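Side-chain contacts in copper homeostasis protein CutC (PDB 2BDQ), which probably binds copper ions and is thought to take part in copper homeostasis in the cytoplasm: residues I2-C7 against E190-I195; R149-G154 against Q203-R208; Y49-G54 against E89-V94; S133-S138 against I165-A170; C28-L31 against G35-P38. All blocks are in the same frame, centred on the assembly; numbering follows the deposited sequence.

In the fold
The chain folds as an eight-stranded parallel barrel wrapped by helices, and the five contacts sample its layers. Contact 2 lies in the interior, its centre about 7 Å from the centre of the chain. Contact 1, centred about 8 Å from contact 2, joins strand 3-9 to helix 192-199, and the two touch through Glu5 and His205. Contacts 3 and 4 have centres about 30 Å apart, on opposite sides of the chain's centre: contact 3 joins a helix end to the loop before a strand, contact 4 helix to helix. Contact 5 shapes the loop after strand 24-28, where the second subunit docks. Contact 1 encloses contacts 5, 3 and 4 and crosses contact 2, bringing early and late parts of the chain together.

Contact 1: I2-C7 against E190-I195; sequences ILREFC and ENYQYI
The backbones come closest where the start of strand 3-9 passes the first turn of helix 192-199, with Ile2 CA and Gln193 CA 7.6 Å apart, a spacing bridged by side chains. Tyr192 is the centre of the contact. The aliphatic part of Arg4 lies over one face of its ring: Arg4 CD sits 3.9 Å from the centroid of the Tyr192 ring and 21° off the normal, a CH-pi contact displaced toward the phenol end. A bend in the arginine chain at chi3 (-81°) then lays the guanidinium over the hydroxyl, its plane only 15° from that of the ring. Tyr192 OH consequently lies above the middle of the guanidinium face, 3.3 Å from Arg4 CZ, where the N-H groups do not point at it; this is a face-on contact, not a hydrogen bond. Arg4 NH2 instead bonds to the carbonyl of Ile209, which anchors the flat group. Ile2 approaches the same ring at its edge, its CG2 4.0 Å from Tyr192 CE1. On the face of the ring turned away from Arg4 lies CG of Gln193, so the phenol is held between two aliphatic chains. Tyr192 also packs on Ala204 of the last strand. Helix 192-199, which precedes strand 203-206, thus packs on strand 3-9 at the seam where these two strands pair and close the TIM barrel.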
# COMPACT_ATOMS: atom_id res chain seq x y z
N ILE A 2 28.66 -7.54 8.27
CA ILE A 2 27.81 -6.54 7.62
C ILE A 2 26.36 -6.84 7.98
O ILE A 2 25.91 -7.99 7.90
CB ILE A 2 27.95 -6.58 6.08
CG1 ILE A 2 29.40 -6.32 5.68
CG2 ILE A 2 27.07 -5.50 5.44
CD1 ILE A 2 29.94 -4.99 6.18
N LEU A 3 25.63 -5.81 8.38
CA LEU A 3 24.23 -5.96 8.76
C LEU A 3 23.37 -5.86 7.50
O LEU A 3 23.45 -4.88 6.76
CB LEU A 3 23.85 -4.85 9.75
CG LEU A 3 22.56 -4.92 10.57
CD1 LEU A 3 22.71 -4.02 11.80
CD2 LEU A 3 21.37 -4.50 9.72
N ARG A 4 22.57 -6.89 7.23
CA ARG A 4 21.72 -6.90 6.05
C ARG A 4 20.25 -6.64 6.35
O ARG A 4 19.67 -7.25 7.25
CB ARG A 4 21.85 -8.22 5.29
CG ARG A 4 23.10 -8.31 4.43
CD ARG A 4 23.11 -9.57 3.56
NE ARG A 4 23.55 -10.75 4.30
CZ ARG A 4 23.69 -11.95 3.76
NH1 ARG A 4 24.10 -12.97 4.51
NH2 ARG A 4 23.41 -12.14 2.47
N GLU A 5 19.65 -5.73 5.59
CA GLU A 5 18.24 -5.36 5.74
C GLU A 5 17.43 -5.76 4.52
O GLU A 5 17.73 -5.36 3.39
CB GLU A 5 18.12 -3.85 5.97
CG GLU A 5 16.69 -3.33 5.98
CD GLU A 5 16.62 -1.83 6.26
OE1 GLU A 5 17.03 -1.41 7.37
OE2 GLU A 5 16.16 -1.06 5.37
N PHE A 6 16.39 -6.55 4.74
CA PHE A 6 15.54 -6.97 3.65
C PHE A 6 14.34 -6.02 3.45
O PHE A 6 13.64 -5.70 4.41
CB PHE A 6 15.05 -8.39 3.90
CG PHE A 6 14.06 -8.88 2.90
CD1 PHE A 6 12.74 -9.13 3.27
CD2 PHE A 6 14.43 -9.06 1.57
CE1 PHE A 6 11.81 -9.56 2.33
CE2 PHE A 6 13.50 -9.50 0.62
CZ PHE A 6 12.19 -9.75 1.00
N CYS A 7 14.15 -5.58 2.22
CA CYS A 7 13.06 -4.67 1.86
C CYS A 7 11.87 -5.53 1.41
O CYS A 7 11.92 -6.18 0.37
CB CYS A 7 13.50 -3.75 0.71
SG CYS A 7 12.28 -2.51 0.18
N GLU A 190 25.38 -10.14 -4.42
CA GLU A 190 26.62 -10.27 -5.19
C GLU A 190 27.57 -9.11 -5.08
O GLU A 190 28.76 -9.26 -5.32
CB GLU A 190 26.31 -10.48 -6.66
CG GLU A 190 25.76 -11.85 -6.97
CD GLU A 190 25.62 -12.07 -8.45
OE1 GLU A 190 26.63 -11.93 -9.17
OE2 GLU A 190 24.49 -12.39 -8.89
N ASN A 191 27.05 -7.94 -4.71
CA ASN A 191 27.92 -6.78 -4.61
C ASN A 191 27.95 -6.09 -3.25
O ASN A 191 28.82 -5.27 -3.00
CB ASN A 191 27.56 -5.77 -5.71
CG ASN A 191 26.17 -5.16 -5.54
OD1 ASN A 191 25.70 -4.44 -6.42
ND2 ASN A 191 25.50 -5.45 -4.42
N TYR A 192 27.02 -6.44 -2.37
CA TYR A 192 26.94 -5.79 -1.07
C TYR A 192 28.22 -5.86 -0.25
O TYR A 192 28.58 -4.90 0.43
CB TYR A 192 25.74 -6.33 -0.27
CG TYR A 192 26.01 -7.52 0.62
CD1 TYR A 192 26.47 -7.35 1.93
CD2 TYR A 192 25.81 -8.82 0.15
CE1 TYR A 192 26.72 -8.45 2.75
CE2 TYR A 192 26.05 -9.92 0.97
CZ TYR A 192 26.51 -9.73 2.26
OH TYR A 192 26.75 -10.83 3.05
N GLN A 193 28.92 -6.99 -0.31
CA GLN A 193 30.16 -7.14 0.45
C GLN A 193 31.26 -6.23 -0.09
O GLN A 193 31.93 -5.53 0.68
CB GLN A 193 30.63 -8.59 0.43
CG GLN A 193 29.95 -9.46 1.47
CD GLN A 193 30.33 -10.92 1.36
OE1 GLN A 193 29.92 -11.61 0.43
NE2 GLN A 193 31.14 -11.38 2.30
N TYR A 194 31.43 -6.24 -1.41
CA TYR A 194 32.43 -5.41 -2.06
C TYR A 194 32.15 -3.93 -1.83
O TYR A 194 33.04 -3.17 -1.45
CB TYR A 194 32.45 -5.69 -3.57
CG TYR A 194 33.55 -4.95 -4.31
CD1 TYR A 194 34.87 -5.36 -4.23
CD2 TYR A 194 33.26 -3.80 -5.05
CE1 TYR A 194 35.89 -4.66 -4.87
CE2 TYR A 194 34.27 -3.09 -5.70
CZ TYR A 194 35.58 -3.53 -5.60
OH TYR A 194 36.58 -2.81 -6.22
N ILE A 195 30.91 -3.52 -2.06
CA ILE A 195 30.53 -2.12 -1.87
C ILE A 195 30.82 -1.63 -0.46
O ILE A 195 31.34 -0.52 -0.28
CB ILE A 195 29.03 -1.91 -2.22
CG1 ILE A 195 28.88 -1.68 -3.73
CG2 ILE A 195 28.47 -0.70 -1.49
CD1 ILE A 195 29.43 -2.78 -4.58

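Contact 2: R149-G154 against Q203-R208; sequences RILLHG and QAHGTR
Leu151 and His205 meet inside the barrel, one methyl lying squarely on the imidazole. Leu151 CD2 stands 3.8 Å from the centroid of the His205 ring and 2° off its normal, a CH-pi contact in which all five ring atoms are about equally far from the methyl. The other branch takes the base of the histidine, Leu151 CD1 lying 3.6 Å from His205 CB. Both residues carry CG opposite the backbone N (chi1 170° in each), and the two side chains cross at about a right angle. Two residues earlier on each strand, Arg149 CD and Gln203 OE1 form a looser contact at 4.3 Å.

In the next shell, Glu5 OE2 bonds to His205 ND1 and fixes the rotation of the ring beneath the methyl. Met182 and Glu26 touch both Leu151 and His205. The amide of Gln203 is held at its two ends, by Arg24 at OE1 and Glu180 at NE2.

His205 also lies with Glu5 and Cys7, a grouping whose role is not established. Strand 180-183 separates strands 149-152 and 203-206, whose inward side chains meet in one layer of the interior, as in the layered core of TIM barrels.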
# COMPACT_ATOMS: atom_id res chain seq x y z
N ARG A 149 19.99 6.69 11.09
CA ARG A 149 20.71 6.31 9.89
C ARG A 149 20.11 6.87 8.62
O ARG A 149 18.99 7.41 8.62
CB ARG A 149 20.84 4.78 9.77
CG ARG A 149 19.55 4.04 9.68
CD ARG A 149 19.77 2.55 9.39
NE ARG A 149 18.55 1.84 9.75
CZ ARG A 149 18.20 1.57 11.01
NH1 ARG A 149 19.00 1.93 12.00
NH2 ARG A 149 17.04 0.98 11.27
N ILE A 150 20.87 6.76 7.54
CA ILE A 150 20.49 7.26 6.24
C ILE A 150 20.66 6.16 5.20
O ILE A 150 21.72 5.53 5.10
CB ILE A 150 21.39 8.44 5.81
CG1 ILE A 150 21.45 9.49 6.91
CG2 ILE A 150 20.86 9.05 4.52
CD1 ILE A 150 22.37 10.66 6.60
N LEU A 151 19.59 5.93 4.45
CA LEU A 151 19.58 4.94 3.37
C LEU A 151 19.77 5.74 2.09
O LEU A 151 18.97 6.62 1.77
CB LEU A 151 18.23 4.21 3.33
CG LEU A 151 18.04 3.33 2.09
CD1 LEU A 151 19.15 2.30 2.02
CD2 LEU A 151 16.68 2.65 2.14
N LEU A 152 20.84 5.44 1.37
CA LEU A 152 21.14 6.16 0.14
C LEU A 152 21.74 5.30 -0.95
O LEU A 152 22.28 4.22 -0.69
CB LEU A 152 22.07 7.34 0.46
CG LEU A 152 23.36 7.07 1.23
CD1 LEU A 152 24.43 6.52 0.28
CD2 LEU A 152 23.86 8.36 1.85
N HIS A 153 21.64 5.78 -2.19
CA HIS A 153 22.15 5.08 -3.35
C HIS A 153 23.46 5.69 -3.82
O HIS A 153 24.28 5.02 -4.43
CB HIS A 153 21.11 5.14 -4.48
CG HIS A 153 21.55 4.49 -5.75
ND1 HIS A 153 21.77 3.13 -5.85
CD2 HIS A 153 21.83 5.01 -6.97
CE1 HIS A 153 22.17 2.84 -7.07
NE2 HIS A 153 22.21 3.96 -7.77
N GLY A 154 23.65 6.98 -3.54
CA GLY A 154 24.87 7.65 -3.95
C GLY A 154 24.72 8.44 -5.24
O GLY A 154 25.67 9.09 -5.69
N GLN A 203 26.14 -1.53 6.59
CA GLN A 203 24.75 -1.96 6.46
C GLN A 203 24.27 -1.89 5.01
O GLN A 203 24.50 -0.91 4.31
CB GLN A 203 23.85 -1.08 7.33
CG GLN A 203 24.31 -1.02 8.78
CD GLN A 203 23.24 -0.46 9.69
OE1 GLN A 203 22.13 -0.99 9.77
NE2 GLN A 203 23.57 0.61 10.40
N ALA A 204 23.60 -2.95 4.57
CA ALA A 204 23.11 -3.02 3.20
C ALA A 204 21.61 -3.31 3.16
O ALA A 204 21.11 -4.16 3.90
CB ALA A 204 23.87 -4.09 2.43
N HIS A 205 20.92 -2.60 2.27
CA HIS A 205 19.48 -2.71 2.09
C HIS A 205 19.17 -3.22 0.68
O HIS A 205 19.82 -2.82 -0.28
CB HIS A 205 18.87 -1.32 2.29
CG HIS A 205 17.42 -1.22 1.90
ND1 HIS A 205 16.40 -1.25 2.82
CD2 HIS A 205 16.84 -0.99 0.70
CE1 HIS A 205 15.25 -1.04 2.22
NE2 HIS A 205 15.49 -0.88 0.93
N GLY A 206 18.16 -4.08 0.56
CA GLY A 206 17.80 -4.58 -0.75
C GLY A 206 16.72 -5.64 -0.77
O GLY A 206 16.50 -6.34 0.22
N THR A 207 16.03 -5.75 -1.90
CA THR A 207 14.98 -6.75 -2.05
C THR A 207 15.61 -8.10 -2.36
O THR A 207 15.03 -9.14 -2.09
CB THR A 207 14.01 -6.41 -3.20
OG1 THR A 207 14.75 -6.07 -4.38
CG2 THR A 207 13.10 -5.26 -2.81
N ARG A 208 16.82 -8.07 -2.92
CA ARG A 208 17.53 -9.31 -3.23
C ARG A 208 18.86 -9.33 -2.48
O ARG A 208 19.89 -9.70 -3.05
CB ARG A 208 17.80 -9.42 -4.73
CG ARG A 208 16.65 -9.02 -5.62
CD ARG A 208 16.82 -9.61 -7.01
NE ARG A 208 15.99 -8.94 -8.00
CZ ARG A 208 16.26 -7.75 -8.51
NH1 ARG A 208 17.35 -7.09 -8.13
NH2 ARG A 208 15.44 -7.20 -9.40

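Contact 3: Y49-G54 against E89-V94; sequences YLHEKG and ESDALV
A histidine-carboxylate hydrogen bond at the surface, between His51 and Asp91, joins the C-terminal end of helix 40-52 to the turn leading into strand 92-95. His51 NE2 donates to Asp91 OD2 over 2.7 Å, with an N-H...O angle of 149°. The oxygen is approached on its syn side, though 25° out of the carboxylate plane, and the imidazole and carboxylate planes are 64° apart, so the groups meet twisted rather than flat. With CG opposite the carbonyl carbon, the histidine reaches outward from the helix to meet the aspartate, which comes from the opposite direction.

A second contact is made at the ring edge: the carbonyl oxygen of Glu89 lies in the plane of the imidazole, 3.2 Å from His51 CE1. The oxygen and the carboxylate thus take neighbouring positions round the rim. Asp91 OD2 is gripped further by the backbone N of Val57, which steadies the acceptor.

Gly54 and Glu89, both at positive phi, are the C-prime residues of Schellman motifs ending helices 40-52 and 72-87. The histidine bond links the end of helix 40-52 to the loop between helix 72-87 and strand 92-95, a neighbour of strand 56-60 in the barrel.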
# COMPACT_ATOMS: atom_id res chain seq x y z
N TYR A 49 5.23 -11.15 14.06
CA TYR A 49 5.82 -12.29 13.35
C TYR A 49 7.33 -12.19 13.31
O TYR A 49 8.04 -13.14 13.62
CB TYR A 49 5.28 -12.36 11.93
CG TYR A 49 5.79 -13.55 11.15
CD1 TYR A 49 5.24 -14.82 11.32
CD2 TYR A 49 6.83 -13.41 10.23
CE1 TYR A 49 5.71 -15.92 10.59
CE2 TYR A 49 7.31 -14.50 9.50
CZ TYR A 49 6.74 -15.75 9.69
OH TYR A 49 7.19 -16.82 8.96
N LEU A 50 7.84 -11.02 12.92
CA LEU A 50 9.28 -10.82 12.83
C LEU A 50 9.95 -10.81 14.21
O LEU A 50 11.01 -11.42 14.38
CB LEU A 50 9.59 -9.53 12.09
CG LEU A 50 9.19 -9.53 10.61
CD1 LEU A 50 9.26 -8.12 10.06
CD2 LEU A 50 10.08 -10.49 9.81
N HIS A 51 9.35 -10.13 15.18
CA HIS A 51 9.93 -10.10 16.52
C HIS A 51 10.04 -11.52 17.05
O HIS A 51 11.00 -11.88 17.72
CB HIS A 51 9.07 -9.26 17.46
CG HIS A 51 9.15 -7.79 17.21
ND1 HIS A 51 8.29 -6.89 17.80
CD2 HIS A 51 9.99 -7.06 16.45
CE1 HIS A 51 8.60 -5.67 17.40
NE2 HIS A 51 9.63 -5.75 16.58
N GLU A 52 9.04 -12.34 16.73
CA GLU A 52 9.01 -13.73 17.16
C GLU A 52 10.22 -14.48 16.59
O GLU A 52 10.76 -15.37 17.25
CB GLU A 52 7.70 -14.36 16.70
CG GLU A 52 7.39 -15.76 17.21
CD GLU A 52 5.94 -16.15 16.93
OE1 GLU A 52 5.04 -15.56 17.59
OE2 GLU A 52 5.69 -17.02 16.06
N LYS A 53 10.66 -14.11 15.39
CA LYS A 53 11.81 -14.75 14.75
C LYS A 53 13.10 -13.99 15.07
O LYS A 53 14.16 -14.26 14.51
CB LYS A 53 11.63 -14.82 13.23
CG LYS A 53 10.46 -15.68 12.80
CD LYS A 53 10.22 -15.62 11.29
CE LYS A 53 11.28 -16.36 10.50
NZ LYS A 53 10.94 -16.34 9.05
N GLY A 54 12.99 -13.02 15.98
CA GLY A 54 14.15 -12.24 16.38
C GLY A 54 14.71 -11.28 15.34
O GLY A 54 15.93 -11.17 15.18
N GLU A 89 4.57 -1.22 18.33
CA GLU A 89 5.92 -1.62 18.70
C GLU A 89 6.94 -1.73 17.58
O GLU A 89 7.82 -2.60 17.61
CB GLU A 89 5.87 -2.95 19.47
CG GLU A 89 5.03 -2.91 20.74
CD GLU A 89 4.87 -4.28 21.39
OE1 GLU A 89 5.90 -4.86 21.82
OE2 GLU A 89 3.73 -4.79 21.46
N SER A 90 6.85 -0.85 16.58
CA SER A 90 7.82 -0.87 15.49
C SER A 90 9.18 -0.46 16.07
O SER A 90 9.25 0.32 17.02
CB SER A 90 7.39 0.09 14.38
OG SER A 90 6.14 -0.30 13.84
N ASP A 91 10.25 -0.98 15.49
CA ASP A 91 11.59 -0.69 15.96
C ASP A 91 12.20 0.56 15.35
O ASP A 91 13.07 1.19 15.96
CB ASP A 91 12.50 -1.88 15.67
CG ASP A 91 12.05 -3.12 16.41
OD1 ASP A 91 12.19 -3.15 17.66
OD2 ASP A 91 11.54 -4.06 15.76
N ALA A 92 11.74 0.94 14.17
CA ALA A 92 12.26 2.12 13.51
C ALA A 92 11.26 2.70 12.51
O ALA A 92 10.37 1.99 12.04
CB ALA A 92 13.57 1.79 12.80
N LEU A 93 11.42 3.98 12.19
CA LEU A 93 10.55 4.65 11.24
C LEU A 93 11.41 5.16 10.09
O LEU A 93 12.48 5.72 10.30
CB LEU A 93 9.83 5.80 11.94
CG LEU A 93 9.13 5.44 13.25
CD1 LEU A 93 8.55 6.70 13.89
CD2 LEU A 93 8.03 4.41 13.00
N VAL A 94 10.93 4.96 8.86
CA VAL A 94 11.64 5.38 7.66
C VAL A 94 10.84 6.46 6.95
O VAL A 94 9.71 6.22 6.51
CB VAL A 94 11.82 4.18 6.70
CG1 VAL A 94 12.77 4.54 5.57
CG2 VAL A 94 12.32 2.96 7.47

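Contact 4: S133-S138 against I165-A170; sequences SDQKKS and IKHIKA
Polar but not hydrogen-bonded contact dominates between Gln135 and His167, where helix 135-144 begins beside helix 165-175. Gln135 OE1 points at the edge of the imidazole, 3.1 Å from His167 CE1, and the amide plane is turned 49° from the ring. The glutamine is bent at chi2 (91°), which brings its end round to the ring; its CG also touches the rim, 4.0 Å from His167 NE2. His167 swings toward the glutamine with CG opposite its backbone N (chi1 -172°), and the two side chains cross nearly perpendicularly. The strong bond of the amide is made elsewhere: Gln135 NE2 donates to the carbonyl of Ile130, while His167 ND1 makes a weak bond to that of Gly154.

A looser van der Waals contact is made by Lys136, whose extended chain brings its end toward the neighbouring helix and sets Lys136 CE 4.4 Å from Ala170 O.

Hydrogen bonds within 133-138 involve Asp134 O and Ser133 O. Asp134 O receives both Ser138 N, at 3.2 Å, and Ser138 OG, at 2.7 Å, the two donors arriving from opposite faces of its carbonyl plane. Lys137 NZ folds back to Ser133 O over 2.7 Å, in the carbonyl plane on a lone pair.

Helices 135-144 and 165-175 flank strand 149-152 in sequence. Gln135 and Lys136 extend the interface to Leu171 and Tyr174, while Ile165 packs on helix 192-199 beyond.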
# COMPACT_ATOMS: atom_id res chain seq x y z
N SER A 133 26.29 18.95 -3.63
CA SER A 133 27.05 19.96 -2.90
C SER A 133 26.47 20.20 -1.52
O SER A 133 27.21 20.49 -0.58
CB SER A 133 27.10 21.27 -3.69
OG SER A 133 25.81 21.84 -3.82
N ASP A 134 25.15 20.07 -1.38
CA ASP A 134 24.47 20.28 -0.10
C ASP A 134 24.27 18.97 0.66
O ASP A 134 23.59 18.92 1.68
CB ASP A 134 23.10 20.92 -0.32
CG ASP A 134 23.17 22.19 -1.14
OD1 ASP A 134 23.48 22.10 -2.34
OD2 ASP A 134 22.91 23.28 -0.58
N GLN A 135 24.88 17.91 0.15
CA GLN A 135 24.79 16.57 0.73
C GLN A 135 25.34 16.51 2.16
O GLN A 135 24.67 16.04 3.08
CB GLN A 135 25.59 15.61 -0.14
CG GLN A 135 25.03 14.22 -0.24
CD GLN A 135 24.09 14.08 -1.41
OE1 GLN A 135 24.23 13.16 -2.22
NE2 GLN A 135 23.13 14.98 -1.51
N LYS A 136 26.58 16.97 2.33
CA LYS A 136 27.24 16.93 3.62
C LYS A 136 26.52 17.74 4.70
O LYS A 136 26.47 17.32 5.86
CB LYS A 136 28.69 17.38 3.47
CG LYS A 136 29.56 16.32 2.82
CD LYS A 136 30.95 16.83 2.48
CE LYS A 136 31.78 15.73 1.85
NZ LYS A 136 33.03 16.26 1.26
N LYS A 137 25.98 18.90 4.34
CA LYS A 137 25.26 19.73 5.29
C LYS A 137 24.00 18.99 5.73
O LYS A 137 23.63 19.01 6.91
CB LYS A 137 24.86 21.06 4.64
CG LYS A 137 26.05 21.94 4.27
CD LYS A 137 25.91 22.49 2.85
CE LYS A 137 27.09 22.05 2.00
NZ LYS A 137 27.30 20.57 2.07
N SER A 138 23.35 18.34 4.77
CA SER A 138 22.14 17.58 5.06
C SER A 138 22.40 16.55 6.15
O SER A 138 21.56 16.31 7.00
CB SER A 138 21.64 16.91 3.78
OG SER A 138 21.36 17.88 2.78
N ILE A 165 31.08 4.62 -5.41
CA ILE A 165 32.00 4.32 -4.32
C ILE A 165 32.68 5.56 -3.73
O ILE A 165 32.63 5.78 -2.52
CB ILE A 165 33.07 3.31 -4.79
CG1 ILE A 165 32.41 1.97 -5.10
CG2 ILE A 165 34.16 3.15 -3.72
CD1 ILE A 165 33.35 0.92 -5.64
N LYS A 166 33.31 6.36 -4.58
CA LYS A 166 33.99 7.55 -4.09
C LYS A 166 33.08 8.48 -3.29
O LYS A 166 33.43 8.88 -2.18
CB LYS A 166 34.62 8.32 -5.26
CG LYS A 166 36.03 7.83 -5.63
CD LYS A 166 36.06 6.34 -5.96
CE LYS A 166 37.37 5.70 -5.51
NZ LYS A 166 37.51 5.70 -4.02
N HIS A 167 31.92 8.80 -3.84
CA HIS A 167 30.99 9.70 -3.15
C HIS A 167 30.46 9.11 -1.85
O HIS A 167 30.42 9.79 -0.83
CB HIS A 167 29.81 10.04 -4.07
CG HIS A 167 28.91 11.09 -3.52
ND1 HIS A 167 27.54 10.92 -3.41
CD2 HIS A 167 29.17 12.32 -3.02
CE1 HIS A 167 27.00 11.99 -2.87
NE2 HIS A 167 27.97 12.86 -2.62
N ILE A 168 30.05 7.85 -1.88
CA ILE A 168 29.52 7.20 -0.70
C ILE A 168 30.58 7.15 0.41
O ILE A 168 30.26 7.33 1.58
CB ILE A 168 29.01 5.78 -1.03
CG1 ILE A 168 27.81 5.89 -1.97
CG2 ILE A 168 28.61 5.04 0.24
CD1 ILE A 168 27.22 4.55 -2.41
N LYS A 169 31.83 6.93 0.03
CA LYS A 169 32.88 6.88 1.03
C LYS A 169 33.11 8.24 1.66
O LYS A 169 33.37 8.35 2.87
CB LYS A 169 34.20 6.35 0.45
CG LYS A 169 35.23 6.12 1.55
CD LYS A 169 36.33 5.14 1.17
CE LYS A 169 37.39 5.79 0.31
NZ LYS A 169 38.61 4.95 0.21
N ALA A 170 33.00 9.28 0.85
CA ALA A 170 33.18 10.65 1.34
C ALA A 170 32.09 10.98 2.36
O ALA A 170 32.35 11.68 3.35
CB ALA A 170 33.13 11.63 0.18

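Contact 5: C28-L31 against G35-P38; sequences CDNL and GTTP
Two backbone hydrogen bonds pair Asp29 with Thr36: Asp29 N donates to Thr36 O over 2.9 Å, and Thr36 N returns to Asp29 O over 2.8 Å. Together they make a single antiparallel bridge, a hydrogen-bonded pair. A third bond, from Gly35 N to Asn30 O at 3.0 Å, is more bent, with an N-H...O angle of 132°. Asp29 O also receives a CA-H...O contact from Gly35 CA at 3.1 Å, so it is held by two neighbouring donors.

The polar side-chain ends reach into the second subunit. Asp29 OD2 and Thr36 OG1 bond to Thr36 and Asp29 of that subunit, and Asn30 ND2 to its Asp29, giving a reciprocal set of bonds across the dimer interface.

Looser packing surrounds the bridge. The ring of Pro38 rests on the backbone of Cys28, its CD 3.7 Å from Cys28 CA, and Asn30 CB makes a carbon-oxygen contact with Thr36 OG1 at 3.6 Å. Cys28 SG, set between its backbone N and carbonyl carbon (chi1 38°), lies 4.3 Å from Gly35 CA, where the absence of a side chain allows the close approach. Leu31 CD2 also lies 4.0 Å from Gly35 CA.

This loop, folded back on itself by the antiparallel bridge, follows strand 24-28 and leads to helix 40-52 in the TIM barrel, doubling as a dimer contact.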
# COMPACT_ATOMS: atom_id res chain seq x y z
N CYS A 28 7.03 -2.18 4.16
CA CYS A 28 6.25 -1.22 3.40
C CYS A 28 5.36 -1.95 2.41
O CYS A 28 5.31 -3.18 2.40
CB CYS A 28 7.15 -0.19 2.69
SG CYS A 28 8.70 -0.80 1.97
N ASP A 29 4.62 -1.19 1.61
CA ASP A 29 3.77 -1.80 0.61
C ASP A 29 4.06 -1.03 -0.67
O ASP A 29 4.93 -0.14 -0.68
CB ASP A 29 2.29 -1.67 1.02
CG ASP A 29 1.35 -2.38 0.06
OD1 ASP A 29 1.75 -3.38 -0.56
OD2 ASP A 29 0.19 -1.95 -0.07
N ASN A 30 3.39 -1.38 -1.76
CA ASN A 30 3.55 -0.68 -3.02
C ASN A 30 5.01 -0.44 -3.40
O ASN A 30 5.42 0.71 -3.59
CB ASN A 30 2.83 0.67 -2.91
CG ASN A 30 2.45 1.25 -4.26
OD1 ASN A 30 3.02 0.90 -5.29
ND2 ASN A 30 1.48 2.16 -4.25
N LEU A 31 5.81 -1.49 -3.53
CA LEU A 31 7.21 -1.29 -3.91
C LEU A 31 7.34 -0.79 -5.35
O LEU A 31 8.39 -0.27 -5.74
CB LEU A 31 8.01 -2.58 -3.73
CG LEU A 31 8.26 -2.92 -2.25
CD1 LEU A 31 9.12 -4.18 -2.15
CD2 LEU A 31 8.95 -1.76 -1.57
N GLY A 35 7.72 2.18 -2.45
CA GLY A 35 7.35 1.83 -1.09
C GLY A 35 6.53 2.87 -0.34
O GLY A 35 6.89 4.04 -0.29
N THR A 36 5.42 2.43 0.25
CA THR A 36 4.58 3.34 1.02
C THR A 36 4.27 2.69 2.36
O THR A 36 4.68 1.56 2.64
CB THR A 36 3.23 3.64 0.33
OG1 THR A 36 2.49 2.43 0.16
CG2 THR A 36 3.45 4.29 -1.03
N THR A 37 3.55 3.41 3.20
CA THR A 37 3.18 2.90 4.50
C THR A 37 2.20 1.76 4.32
O THR A 37 1.19 1.91 3.63
CB THR A 37 2.50 3.98 5.34
OG1 THR A 37 3.37 5.12 5.44
CG2 THR A 37 2.19 3.45 6.73
N PRO A 38 2.50 0.59 4.91
CA PRO A 38 1.64 -0.60 4.81
C PRO A 38 0.38 -0.44 5.68
O PRO A 38 0.31 0.47 6.50
CB PRO A 38 2.55 -1.73 5.30
CG PRO A 38 3.43 -1.04 6.30
CD PRO A 38 3.75 0.28 5.63